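Local coordinates for protein interpain A (Prevotella intermedia, PDB 3BB7) that probably cleaves peptide bonds as a secreted cysteine protease of the C10 family, held here as the inactive proenzyme with its prodomain still attached, at residues 115-118 against 119-123; 96-99 against 100-103; 57-60 against 61-65; 306-309 against 310-313; 273-276 against 277-281. The protein carries 1 engineered substitution. All coordinates share one frame; numbering follows the deposited sequence. Where two conformers were deposited one is given.

Contact 1: residues 115-118 against 119-123; sequences GAVA and TATAQ. Engineered in segment 115-118: Ala116 (natural residue Cys).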
loop_
_atom_site.group_PDB
_atom_site.type_symbol
_atom_site.label_atom_id
_atom_site.label_comp_id
_atom_site.label_asym_id
_atom_site.label_seq_id
_atom_site.Cartn_x
_atom_site.Cartn_y
_atom_site.Cartn_z
ATOM N N GLY A 115 -1.310 5.005 10.086
ATOM C CA GLY A 115 -0.348 3.934 9.716
ATOM C C GLY A 115 -0.649 3.443 8.302
ATOM O O GLY A 115 -1.817 3.249 7.924
ATOM N N ALA A 116 0.395 3.219 7.512
ATOM C CA ALA A 116 0.213 2.788 6.120
ATOM C C ALA A 116 -0.505 1.466 6.024
ATOM O O ALA A 116 -1.279 1.230 5.084
ATOM C CB ALA A 116 1.561 2.678 5.423
ATOM N N VAL A 117 -0.257 0.572 6.984
ATOM C CA VAL A 117 -0.930 -0.743 6.954
ATOM C C VAL A 117 -2.421 -0.563 7.150
ATOM O O VAL A 117 -3.221 -1.211 6.474
ATOM C CB VAL A 117 -0.326 -1.714 8.020
ATOM C CG1 VAL A 117 -1.155 -2.974 8.170
ATOM C CG2 VAL A 117 1.114 -2.060 7.607
ATOM N N ALA A 118 -2.810 0.331 8.066
ATOM C CA ALA A 118 -4.242 0.563 8.282
ATOM C C ALA A 118 -4.886 1.198 7.066
ATOM O O ALA A 118 -5.979 0.800 6.670
ATOM C CB ALA A 118 -4.465 1.399 9.503
ATOM N N THR A 119 -4.216 2.159 6.427
ATOM C CA THR A 119 -4.792 2.827 5.265
ATOM C C THR A 119 -4.952 1.839 4.088
ATOM O O THR A 119 -5.998 1.844 3.385
ATOM C CB THR A 119 -3.931 4.036 4.908
ATOM O OG1 THR A 119 -4.034 4.988 5.976
ATOM C CG2 THR A 119 -4.358 4.674 3.600
ATOM N N ALA A 120 -3.936 1.005 3.861
ATOM C CA ALA A 120 -4.035 0.012 2.791
ATOM C C ALA A 120 -5.160 -0.999 3.098
ATOM O O ALA A 120 -6.004 -1.264 2.245
ATOM C CB ALA A 120 -2.694 -0.712 2.629
ATOM N N THR A 121 -5.209 -1.525 4.328
ATOM C CA THR A 121 -6.247 -2.486 4.700
ATOM C C THR A 121 -7.635 -1.861 4.586
ATOM O O THR A 121 -8.550 -2.471 4.032
ATOM C CB THR A 121 -5.976 -2.979 6.133
ATOM O OG1 THR A 121 -4.678 -3.591 6.175
ATOM C CG2 THR A 121 -7.007 -4.007 6.552
ATOM N N ALA A 122 -7.803 -0.629 5.063
ATOM C CA ALA A 122 -9.128 0.013 4.991
ATOM C C ALA A 122 -9.582 0.146 3.527
ATOM O O ALA A 122 -10.760 -0.076 3.218
ATOM C CB ALA A 122 -9.083 1.364 5.711
ATOM N N GLN A 123 -8.656 0.495 2.633
ATOM C CA GLN A 123 -9.062 0.665 1.231
ATOM C C GLN A 123 -9.460 -0.676 0.612
ATOM O O GLN A 123 -10.402 -0.742 -0.185
ATOM C CB GLN A 123 -7.993 1.352 0.407
ATOM C CG GLN A 123 -7.767 2.806 0.814
ATOM C CD GLN A 123 -6.889 3.569 -0.164
ATOM O OE1 GLN A 123 -7.382 4.366 -0.980
ATOM N NE2 GLN A 123 -5.585 3.334 -0.089
#
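Val117 and Thr121 touch one turn apart at the start of helix 116-128, the helix that in papain-like (clan CA) peptidases carries the catalytic cysteine at its N-terminal end. Their side chains run alongside each other, Val117 CG1 standing 4.1 Å from Thr121 OG1. The hydroxyl bends back onto the helix and gives its proton to Val117 O, with Thr121 OG1 2.8 Å away. Since Thr121 N also donates to Val117 O, at 2.9 Å, one carbonyl oxygen takes two protons from the same residue, and they arrive from opposite faces of its plane. A chi1 of -59° makes this possible, setting OG1 beside the backbone N, with the methyl anti to that nitrogen.

Around this pair the ordinary i to i+4 bonds run on: Thr119 N to Gly115 O, Ala120 N to Ala116 O and Ala122 N to Ala118 O. Gly115 is the N-cap, its phi of 96° lying in a region open mainly to glycine. Ala116 replaces the natural cysteine, the predicted nucleophile; it is engineered, and its CB points away from the following turn, about 6 Å from the side chain of His267, the predicted proton acceptor.

Further out, helix 208-218 packs on Val117 and Thr121 through Cys211, helix 176-192 meets Thr119 and Ala122, and Val270 of strand 267-274 lies against Ala120. Thr119 turns its hydroxyl out of the contact, to Thr114 OG1 and Gly95 O. Ala120 CB lies 3.4 Å from Ala116 O.

Contact 2: residues 96-99 against 100-103; sequences QQMP and YNKL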
loop_
_atom_site.group_PDB
_atom_site.type_symbol
_atom_site.label_atom_id
_atom_site.label_comp_id
_atom_site.label_asym_id
_atom_site.label_seq_id
_atom_site.Cartn_x
_atom_site.Cartn_y
_atom_site.Cartn_z
ATOM N N GLN A 96 -3.503 9.112 5.714
ATOM C CA GLN A 96 -3.253 8.754 7.113
ATOM C C GLN A 96 -3.572 9.872 8.105
ATOM O O GLN A 96 -3.530 9.639 9.327
ATOM C CB GLN A 96 -1.782 8.379 7.308
ATOM C CG GLN A 96 -1.329 7.138 6.557
ATOM C CD GLN A 96 0.024 6.660 7.047
ATOM O OE1 GLN A 96 0.300 6.681 8.249
ATOM N NE2 GLN A 96 0.877 6.197 6.110
ATOM N N GLN A 97 -3.860 11.074 7.611
ATOM C CA GLN A 97 -4.155 12.210 8.497
ATOM C C GLN A 97 -5.647 12.581 8.497
ATOM O O GLN A 97 -6.490 11.676 8.383
ATOM C CB GLN A 97 -3.181 13.367 8.258
ATOM C CG GLN A 97 -1.757 12.908 8.512
ATOM C CD GLN A 97 -0.768 14.013 8.492
ATOM O OE1 GLN A 97 -0.262 14.381 7.434
ATOM N NE2 GLN A 97 -0.475 14.556 9.664
ATOM N N MET A 98 -6.018 13.847 8.693
ATOM C CA MET A 98 -7.455 14.123 8.822
ATOM C C MET A 98 -8.208 13.917 7.508
ATOM O O MET A 98 -7.695 14.269 6.453
ATOM C CB MET A 98 -7.703 15.522 9.409
ATOM C CG MET A 98 -7.342 15.576 10.881
ATOM S SD MET A 98 -8.488 14.658 11.956
ATOM C CE MET A 98 -9.999 15.617 11.734
ATOM N N PRO A 99 -9.421 13.359 7.567
ATOM C CA PRO A 99 -10.154 12.904 8.744
ATOM C C PRO A 99 -9.929 11.436 9.111
ATOM O O PRO A 99 -10.551 10.933 10.066
ATOM C CB PRO A 99 -11.611 13.081 8.317
ATOM C CG PRO A 99 -11.555 12.762 6.819
ATOM C CD PRO A 99 -10.225 13.241 6.333
ATOM N N TYR A 100 -9.061 10.749 8.365
ATOM C CA TYR A 100 -8.818 9.322 8.580
ATOM C C TYR A 100 -8.422 9.014 10.005
ATOM O O TYR A 100 -8.781 7.945 10.521
ATOM C CB TYR A 100 -7.728 8.852 7.620
ATOM C CG TYR A 100 -8.016 9.290 6.182
ATOM C CD1 TYR A 100 -7.276 10.318 5.566
ATOM C CD2 TYR A 100 -9.075 8.712 5.448
ATOM C CE1 TYR A 100 -7.581 10.742 4.242
ATOM C CE2 TYR A 100 -9.349 9.118 4.141
ATOM C CZ TYR A 100 -8.622 10.141 3.562
ATOM O OH TYR A 100 -8.950 10.467 2.265
ATOM N N ASN A 101 -7.659 9.939 10.613
ATOM C CA ASN A 101 -7.154 9.741 11.978
ATOM C C ASN A 101 -7.981 10.442 13.052
ATOM O O ASN A 101 -7.504 10.583 14.190
ATOM C CB ASN A 101 -5.686 10.202 12.077
ATOM C CG ASN A 101 -5.532 11.726 11.918
ATOM O OD1 ASN A 101 -6.460 12.393 11.464
ATOM N ND2 ASN A 101 -4.358 12.274 12.309
ATOM N N LYS A 102 -9.194 10.879 12.720
ATOM C CA LYS A 102 -10.042 11.689 13.636
ATOM C C LYS A 102 -10.232 11.060 15.002
ATOM O O LYS A 102 -10.343 11.769 16.018
ATOM C CB LYS A 102 -11.438 11.925 12.979
ATOM C CG LYS A 102 -12.463 12.758 13.741
ATOM C CD LYS A 102 -13.663 13.066 12.837
ATOM C CE LYS A 102 -14.829 13.480 13.683
ATOM N NZ LYS A 102 -15.977 13.907 12.847
ATOM N N LEU A 103 -10.323 9.733 15.042
ATOM C CA LEU A 103 -10.638 9.071 16.303
ATOM C C LEU A 103 -9.411 8.708 17.154
ATOM O O LEU A 103 -9.566 8.149 18.251
ATOM C CB LEU A 103 -11.488 7.826 16.054
ATOM C CG LEU A 103 -12.827 8.122 15.395
ATOM C CD1 LEU A 103 -13.593 6.847 15.089
ATOM C CD2 LEU A 103 -13.694 9.056 16.252
#
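Pro99 lies beside Tyr100 and lays its CD over one face of the tyrosine ring, 4.3 Å from the centroid and only 14° off the ring normal. This is a CH-pi contact displaced toward the rim. The Met98-Pro99 peptide is cis; the proline and tyrosine side chains point the same way. Tyr100 CD1 comes within 3.2 Å of Gln97 O, which approaches the ring obliquely.

Two backbone hydrogen bonds cross the contact. Lys102 N donates to Pro99 O at 3.0 Å, closing a type I beta turn from Pro99 to Lys102, and Asn101 N reaches Gln97 O at 3.1 Å. Both donors stand well above the carbonyl planes. The turn belongs to the loop that leads from the prodomain helix 49-68 to helix 116-128, and Gln96, three residues before the turn, packs on Ala116 at the active site. In papain-like peptidases a glutamine ahead of the catalytic cysteine lines the oxyanion hole, and the position of Gln96 is consistent with that role.

Van der Waals packing covers the outer side. Met98 bends at chi2 (-71°), which brings SD to 3.7 Å from Lys102 CA; a second bend at chi3 turns CE toward Lys102 CB. Its chain crosses that of Asn101 at about a right angle. On the buried side Tyr100 meets the rings of Trp94 and Tyr170, as well as Val182 and Met186 of helix 176-192.

Contact 3: residues 57-60 against 61-65; sequences AIDE and VITNA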
loop_
_atom_site.group_PDB
_atom_site.type_symbol
_atom_site.label_atom_id
_atom_site.label_comp_id
_atom_site.label_asym_id
_atom_site.label_seq_id
_atom_site.Cartn_x
_atom_site.Cartn_y
_atom_site.Cartn_z
ATOM N N ALA A 57 14.285 1.170 -3.223
ATOM C CA ALA A 57 14.357 -0.216 -3.699
ATOM C C ALA A 57 14.768 -0.284 -5.192
ATOM O O ALA A 57 15.616 -1.103 -5.570
ATOM C CB ALA A 57 13.006 -0.893 -3.487
ATOM N N ILE A 58 14.219 0.611 -6.011
ATOM C CA ILE A 58 14.626 0.702 -7.425
ATOM C C ILE A 58 16.109 1.030 -7.543
ATOM O O ILE A 58 16.856 0.354 -8.266
ATOM C CB ILE A 58 13.745 1.762 -8.135
ATOM C CG1 ILE A 58 12.312 1.236 -8.355
ATOM C CG2 ILE A 58 14.368 2.259 -9.446
ATOM C CD1 ILE A 58 12.148 0.155 -9.444
ATOM N N ASP A 59 16.539 2.067 -6.836
ATOM C CA ASP A 59 17.956 2.446 -6.836
ATOM C C ASP A 59 18.842 1.256 -6.433
ATOM O O ASP A 59 19.838 0.987 -7.103
ATOM C CB ASP A 59 18.183 3.664 -5.925
ATOM C CG ASP A 59 19.635 4.042 -5.834
ATOM O OD1 ASP A 59 20.282 3.593 -4.865
ATOM O OD2 ASP A 59 20.127 4.756 -6.744
ATOM N N GLU A 60 18.451 0.518 -5.377
ATOM C CA GLU A 60 19.195 -0.637 -4.893
ATOM C C GLU A 60 19.283 -1.723 -5.961
ATOM O O GLU A 60 20.362 -2.269 -6.224
ATOM C CB GLU A 60 18.493 -1.170 -3.646
ATOM C CG GLU A 60 19.184 -2.319 -2.952
ATOM C CD GLU A 60 18.377 -2.773 -1.754
ATOM O OE1 GLU A 60 18.730 -2.399 -0.600
ATOM O OE2 GLU A 60 17.377 -3.481 -1.974
ATOM N N VAL A 61 18.164 -2.044 -6.604
ATOM C CA VAL A 61 18.238 -3.155 -7.582
ATOM C C VAL A 61 18.993 -2.807 -8.845
ATOM O O VAL A 61 19.704 -3.653 -9.403
ATOM C CB VAL A 61 16.859 -3.799 -7.937
ATOM C CG1 VAL A 61 16.200 -4.332 -6.666
ATOM C CG2 VAL A 61 15.924 -2.869 -8.679
ATOM N N ILE A 62 18.861 -1.561 -9.288
ATOM C CA ILE A 62 19.590 -1.147 -10.450
ATOM C C ILE A 62 21.107 -1.165 -10.157
ATOM O O ILE A 62 21.907 -1.688 -10.966
ATOM C CB ILE A 62 19.114 0.236 -10.995
ATOM C CG1 ILE A 62 17.676 0.115 -11.517
ATOM C CG2 ILE A 62 20.044 0.722 -12.119
ATOM C CD1 ILE A 62 17.031 1.416 -11.980
ATOM N N THR A 63 21.519 -0.604 -9.023
ATOM C CA THR A 63 22.939 -0.617 -8.704
ATOM C C THR A 63 23.456 -2.055 -8.526
ATOM O O THR A 63 24.549 -2.389 -8.987
ATOM C CB THR A 63 23.281 0.287 -7.515
ATOM O OG1 THR A 63 22.646 -0.185 -6.341
ATOM C CG2 THR A 63 22.814 1.714 -7.796
ATOM N N ASN A 64 22.649 -2.923 -7.922
ATOM C CA ASN A 64 23.097 -4.291 -7.754
ATOM C C ASN A 64 23.193 -5.034 -9.098
ATOM O O ASN A 64 24.134 -5.794 -9.329
ATOM C CB ASN A 64 22.115 -5.048 -6.850
ATOM C CG ASN A 64 22.480 -6.528 -6.678
ATOM O OD1 ASN A 64 21.912 -7.405 -7.346
ATOM N ND2 ASN A 64 23.420 -6.808 -5.781
ATOM N N ALA A 65 22.235 -4.778 -9.992
ATOM C CA ALA A 65 22.278 -5.360 -11.333
ATOM C C ALA A 65 23.528 -4.973 -12.074
ATOM O O ALA A 65 24.185 -5.803 -12.708
ATOM C CB ALA A 65 21.068 -4.927 -12.127
HETATM O O HOH W 1 22.543 -2.079 -4.394
#
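Val61, Ile62, Thr63 and Asn64 each give their backbone N-H to the carbonyl four residues earlier, Ala57 O through Glu60 O, in regular alpha-helical bonds of 2.9 to 3.0 Å. On the inner side Ile58 and Ile62 touch through their branches, Ile58 CG2 meeting Ile62 CD1 at 3.8 Å; Leu36 of strand 35-39 packs on both.

Thr63 leans back over the preceding turn. Its chi1 of 64° places OG1 between the backbone N and the carbonyl carbon, where it stands 3.1 Å from Asp59 O and equally far from Glu60 O. Water 1 links this hydroxyl, at 2.7 Å from Thr63 OG1, to Glu60 O, to which the water donates. The methyl branch of Thr63 is turned toward Asp59, whose OD2 is hydrogen-bonded to Thr12 OG1.

Glu60 is fully extended, with CG anti to the backbone N (chi1 -176°), and this carries its carboxylate off the helix to the backbone N-H groups of Phe307 and Thr308. Val61 lies against Thr308 from the same side. The arrangement is that of an amphipathic helix, 49-68, in the Spi-inhibitor-like prodomain, with Ile58 and Ile62 on strand 35-39, Glu60 and Val61 on the protease loop 306-309, and Thr63 and Asn64 toward solvent.

Contact 4: residues 306-309 against 310-313; sequences SFTA and EQDM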
loop_
_atom_site.group_PDB
_atom_site.type_symbol
_atom_site.label_atom_id
_atom_site.label_comp_id
_atom_site.label_asym_id
_atom_site.label_seq_id
_atom_site.Cartn_x
_atom_site.Cartn_y
_atom_site.Cartn_z
ATOM N N SER A 306 18.337 -5.464 3.066
ATOM C CA SER A 306 18.121 -4.648 1.865
ATOM C C SER A 306 16.737 -4.005 1.892
ATOM O O SER A 306 15.851 -4.457 2.594
ATOM C CB SER A 306 18.195 -5.531 0.620
ATOM O OG SER A 306 17.191 -6.539 0.642
ATOM N N PHE A 307 16.543 -2.957 1.106
ATOM C CA PHE A 307 15.197 -2.412 0.929
ATOM C C PHE A 307 14.256 -3.419 0.287
ATOM O O PHE A 307 13.076 -3.438 0.597
ATOM C CB PHE A 307 15.247 -1.155 0.053
ATOM C CG PHE A 307 15.920 0.010 0.712
ATOM C CD1 PHE A 307 15.248 0.747 1.681
ATOM C CD2 PHE A 307 17.222 0.363 0.370
ATOM C CE1 PHE A 307 15.871 1.817 2.306
ATOM C CE2 PHE A 307 17.848 1.441 0.976
ATOM C CZ PHE A 307 17.170 2.166 1.946
ATOM N N THR A 308 14.759 -4.246 -0.633
ATOM C CA THR A 308 13.878 -5.179 -1.384
ATOM C C THR A 308 13.409 -6.367 -0.571
ATOM O O THR A 308 12.450 -7.056 -0.933
ATOM C CB THR A 308 14.516 -5.716 -2.678
ATOM O OG1 THR A 308 15.772 -6.342 -2.367
ATOM C CG2 THR A 308 14.734 -4.617 -3.664
ATOM N N ALA A 309 14.092 -6.625 0.537
ATOM C CA ALA A 309 13.678 -7.700 1.409
ATOM C C ALA A 309 12.353 -7.339 2.087
ATOM O O ALA A 309 11.616 -8.212 2.540
ATOM C CB ALA A 309 14.757 -7.950 2.444
ATOM N N GLU A 310 12.041 -6.047 2.129
ATOM C CA GLU A 310 10.842 -5.541 2.830
ATOM C C GLU A 310 9.603 -5.615 1.938
ATOM O O GLU A 310 8.972 -4.585 1.616
ATOM C CB GLU A 310 11.116 -4.115 3.327
ATOM C CG GLU A 310 12.403 -4.037 4.178
ATOM C CD GLU A 310 12.875 -2.623 4.427
ATOM O OE1 GLU A 310 12.304 -1.672 3.843
ATOM O OE2 GLU A 310 13.850 -2.465 5.214
ATOM N N GLN A 311 9.236 -6.843 1.562
ATOM C CA GLN A 311 8.081 -7.060 0.684
ATOM C C GLN A 311 7.276 -8.245 1.160
ATOM O O GLN A 311 7.699 -9.395 1.026
ATOM C CB GLN A 311 8.507 -7.307 -0.762
ATOM C CG GLN A 311 9.134 -6.110 -1.442
ATOM C CD GLN A 311 9.529 -6.441 -2.862
ATOM O OE1 GLN A 311 8.675 -6.507 -3.767
ATOM N NE2 GLN A 311 10.822 -6.644 -3.079
ATOM N N ASP A 312 6.145 -7.921 1.769
ATOM C CA ASP A 312 5.206 -8.885 2.290
ATOM C C ASP A 312 3.877 -8.599 1.613
ATOM O O ASP A 312 3.636 -7.474 1.148
ATOM C CB ASP A 312 5.001 -8.687 3.799
ATOM C CG ASP A 312 6.300 -8.660 4.581
ATOM O OD1 ASP A 312 6.418 -7.819 5.506
ATOM O OD2 ASP A 312 7.206 -9.459 4.270
ATOM N N MET A 313 3.002 -9.592 1.547
ATOM C CA MET A 313 1.642 -9.325 1.092
ATOM C C MET A 313 0.673 -10.016 2.014
ATOM O O MET A 313 0.982 -11.057 2.613
ATOM C CB MET A 313 1.427 -9.713 -0.383
ATOM C CG MET A 313 1.119 -11.147 -0.672
ATOM S SD MET A 313 0.417 -11.547 -2.321
ATOM C CE MET A 313 1.816 -11.132 -3.366
HETATM O O HOH W 2 15.594 -4.741 5.177
#
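Glu310 closes a turn and folds its side chain back over it, running past Phe307 O and Ser306 O. CB sits 3.4 Å from Phe307 O, the same carbonyl that accepts Glu310 N at 3.2 Å to complete a type I beta turn from Phe307 to Glu310. With CG beside the backbone N (chi1 -54°), the chain heads back toward Ser306, and CG comes to 3.8 Å from Ser306 O. The carboxylate then splits its work. Water 2 lies 2.9 Å from Glu310 OE2 and 2.6 Å from Ser306 O, bridging the two. OE1 passes obliquely by the Phe307 ring and is hydrogen-bonded to NE2 of His267.

Gln311 backs the turn from the next position. Its NE2 donates to Thr308 O at 2.7 Å, in the carbonyl plane on a lone pair and close to the plane of its own amide. NE2 also reaches Leu299 O, while OE1 is held by Tyr253 and Arg229, fixing the amide's rotation. Backbone Gln311 N makes a weak bond to Ala309 O, with Glu310 at the centre of an inverse gamma turn. The chain then enters strand 312-315, leaving Glu310 beside the predicted catalytic histidine of this papain-like protease.

Contact 5: residues 273-276 against 277-281; sequences GYNK and AGLVS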
loop_
_atom_site.group_PDB
_atom_site.type_symbol
_atom_site.label_atom_id
_atom_site.label_comp_id
_atom_site.label_asym_id
_atom_site.label_seq_id
_atom_site.Cartn_x
_atom_site.Cartn_y
_atom_site.Cartn_z
ATOM N N GLY A 273 -4.239 -3.736 -9.614
ATOM C CA GLY A 273 -4.363 -4.046 -11.057
ATOM C C GLY A 273 -2.981 -4.328 -11.615
ATOM O O GLY A 273 -1.967 -4.252 -10.893
ATOM N N TYR A 274 -2.927 -4.579 -12.917
ATOM C CA TYR A 274 -1.662 -4.729 -13.633
ATOM C C TYR A 274 -1.921 -4.513 -15.098
ATOM O O TYR A 274 -3.060 -4.648 -15.561
ATOM C CB TYR A 274 -1.020 -6.098 -13.410
ATOM C CG TYR A 274 -1.826 -7.315 -13.832
ATOM C CD1 TYR A 274 -2.609 -8.013 -12.920
ATOM C CD2 TYR A 274 -1.794 -7.777 -15.150
ATOM C CE1 TYR A 274 -3.331 -9.123 -13.314
ATOM C CE2 TYR A 274 -2.514 -8.887 -15.545
ATOM C CZ TYR A 274 -3.259 -9.573 -14.611
ATOM O OH TYR A 274 -3.972 -10.679 -14.990
ATOM N N ASN A 275 -0.864 -4.144 -15.816
ATOM C CA ASN A 275 -1.000 -3.946 -17.256
ATOM C C ASN A 275 -0.350 -5.092 -18.029
ATOM O O ASN A 275 0.209 -6.032 -17.431
ATOM C CB ASN A 275 -0.542 -2.533 -17.709
ATOM C CG ASN A 275 0.958 -2.298 -17.621
ATOM O OD1 ASN A 275 1.751 -3.219 -17.432
ATOM N ND2 ASN A 275 1.359 -1.020 -17.750
ATOM N N LYS A 276 -0.441 -5.035 -19.358
ATOM C CA LYS A 276 0.089 -6.105 -20.188
ATOM C C LYS A 276 1.596 -6.292 -20.076
ATOM O O LYS A 276 2.100 -7.384 -20.298
ATOM C CB LYS A 276 -0.297 -5.858 -21.642
ATOM C CG LYS A 276 -1.756 -5.970 -21.853
ATOM C CD LYS A 276 -2.041 -5.799 -23.333
ATOM C CE LYS A 276 -3.500 -6.010 -23.645
ATOM N NZ LYS A 276 -3.773 -5.590 -25.078
ATOM N N ALA A 277 2.317 -5.217 -19.748
ATOM C CA ALA A 277 3.740 -5.285 -19.588
ATOM C C ALA A 277 4.165 -5.664 -18.164
ATOM O O ALA A 277 5.357 -5.694 -17.862
ATOM C CB ALA A 277 4.331 -3.956 -19.984
ATOM N N GLY A 278 3.196 -5.995 -17.306
ATOM C CA GLY A 278 3.494 -6.521 -15.980
ATOM C C GLY A 278 3.692 -5.464 -14.901
ATOM O O GLY A 278 3.937 -5.821 -13.743
ATOM N N LEU A 279 3.618 -4.168 -15.246
ATOM C CA LEU A 279 3.566 -3.139 -14.169
ATOM C C LEU A 279 2.297 -3.294 -13.337
ATOM O O LEU A 279 1.243 -3.693 -13.853
ATOM C CB LEU A 279 3.622 -1.718 -14.747
ATOM C CG LEU A 279 5.007 -1.254 -15.202
ATOM C CD1 LEU A 279 5.465 -2.006 -16.425
ATOM C CD2 LEU A 279 4.940 0.251 -15.444
ATOM N N VAL A 280 2.384 -2.993 -12.045
ATOM C CA VAL A 280 1.210 -3.122 -11.178
ATOM C C VAL A 280 0.611 -1.749 -10.868
ATOM O O VAL A 280 1.346 -0.760 -10.712
ATOM C CB VAL A 280 1.545 -3.900 -9.892
ATOM C CG1 VAL A 280 1.879 -5.344 -10.238
ATOM C CG2 VAL A 280 2.706 -3.235 -9.114
ATOM N N SER A 281 -0.718 -1.681 -10.786
ATOM C CA SER A 281 -1.394 -0.495 -10.334
ATOM C C SER A 281 -1.247 -0.397 -8.836
ATOM O O SER A 281 -1.570 -1.349 -8.110
ATOM C CB SER A 281 -2.867 -0.571 -10.721
ATOM O OG SER A 281 -3.569 0.580 -10.277
#
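Asn275 has chi1 at 70° and chi2 at 12°, torsions that curl its amide over the turn and lay it alongside Leu279, both side chains pointing the same way. OD1 thereby faces two backbone N-H groups, Leu279 N at 3.0 Å and Ala277 N at 3.1 Å; both bonds are bent and weak. Leu279 CB packs on the same amide, 3.6 Å from Asn275 OD1.

Beneath it the chain reverses in a type I beta turn from Asn275 to Gly278, where Gly278 N meets Asn275 O at 3.0 Å. Gly278, with a left-handed phi of 88°, forms a G1 beta bulge, making this a 3:5 hairpin. It is drawn together by Asn275 N to Leu279 O, 2.9 Å and nearly straight on to the oxygen, and by Ser281 N to Gly273 O. Between these bonds Tyr274 and Val280 form an antiparallel non-hydrogen-bonded pair, their CA atoms 4.1 Å apart and both side chains on one face.

On that face helix 234-246 covers the hairpin: Val241 packs on Val280, Leu245 on Tyr274, and the Tyr274 ring meets that of Phe242. The opposite face carries Ser281, whose hydroxyl binds Asp272 and Thr88, while Tyr293 of the adjacent strand 292-294 touches Asn275, Leu279 and Ser281.

All five contacts are local and come in series, so none nests in or crosses another. From the N terminus, contact 3 lies on prodomain helix 49-68; contact 2 shapes a turn of the loop that follows, and contact 1 starts helix 116-128. Contact 5 closes the hairpin between strands 267-274 and 280-283, and contact 4 leads into strand 312-315 of the same sheet. Contacts 1 and 2 touch where Gln96 OE1 comes to 3.0 Å from Gly115 N. Contacts 3 and 4 meet across the prodomain-protease boundary, on the same side of the chain's centre. Contacts 2 and 3 fall on opposite sides of that centre, their own centres about 35 Å apart.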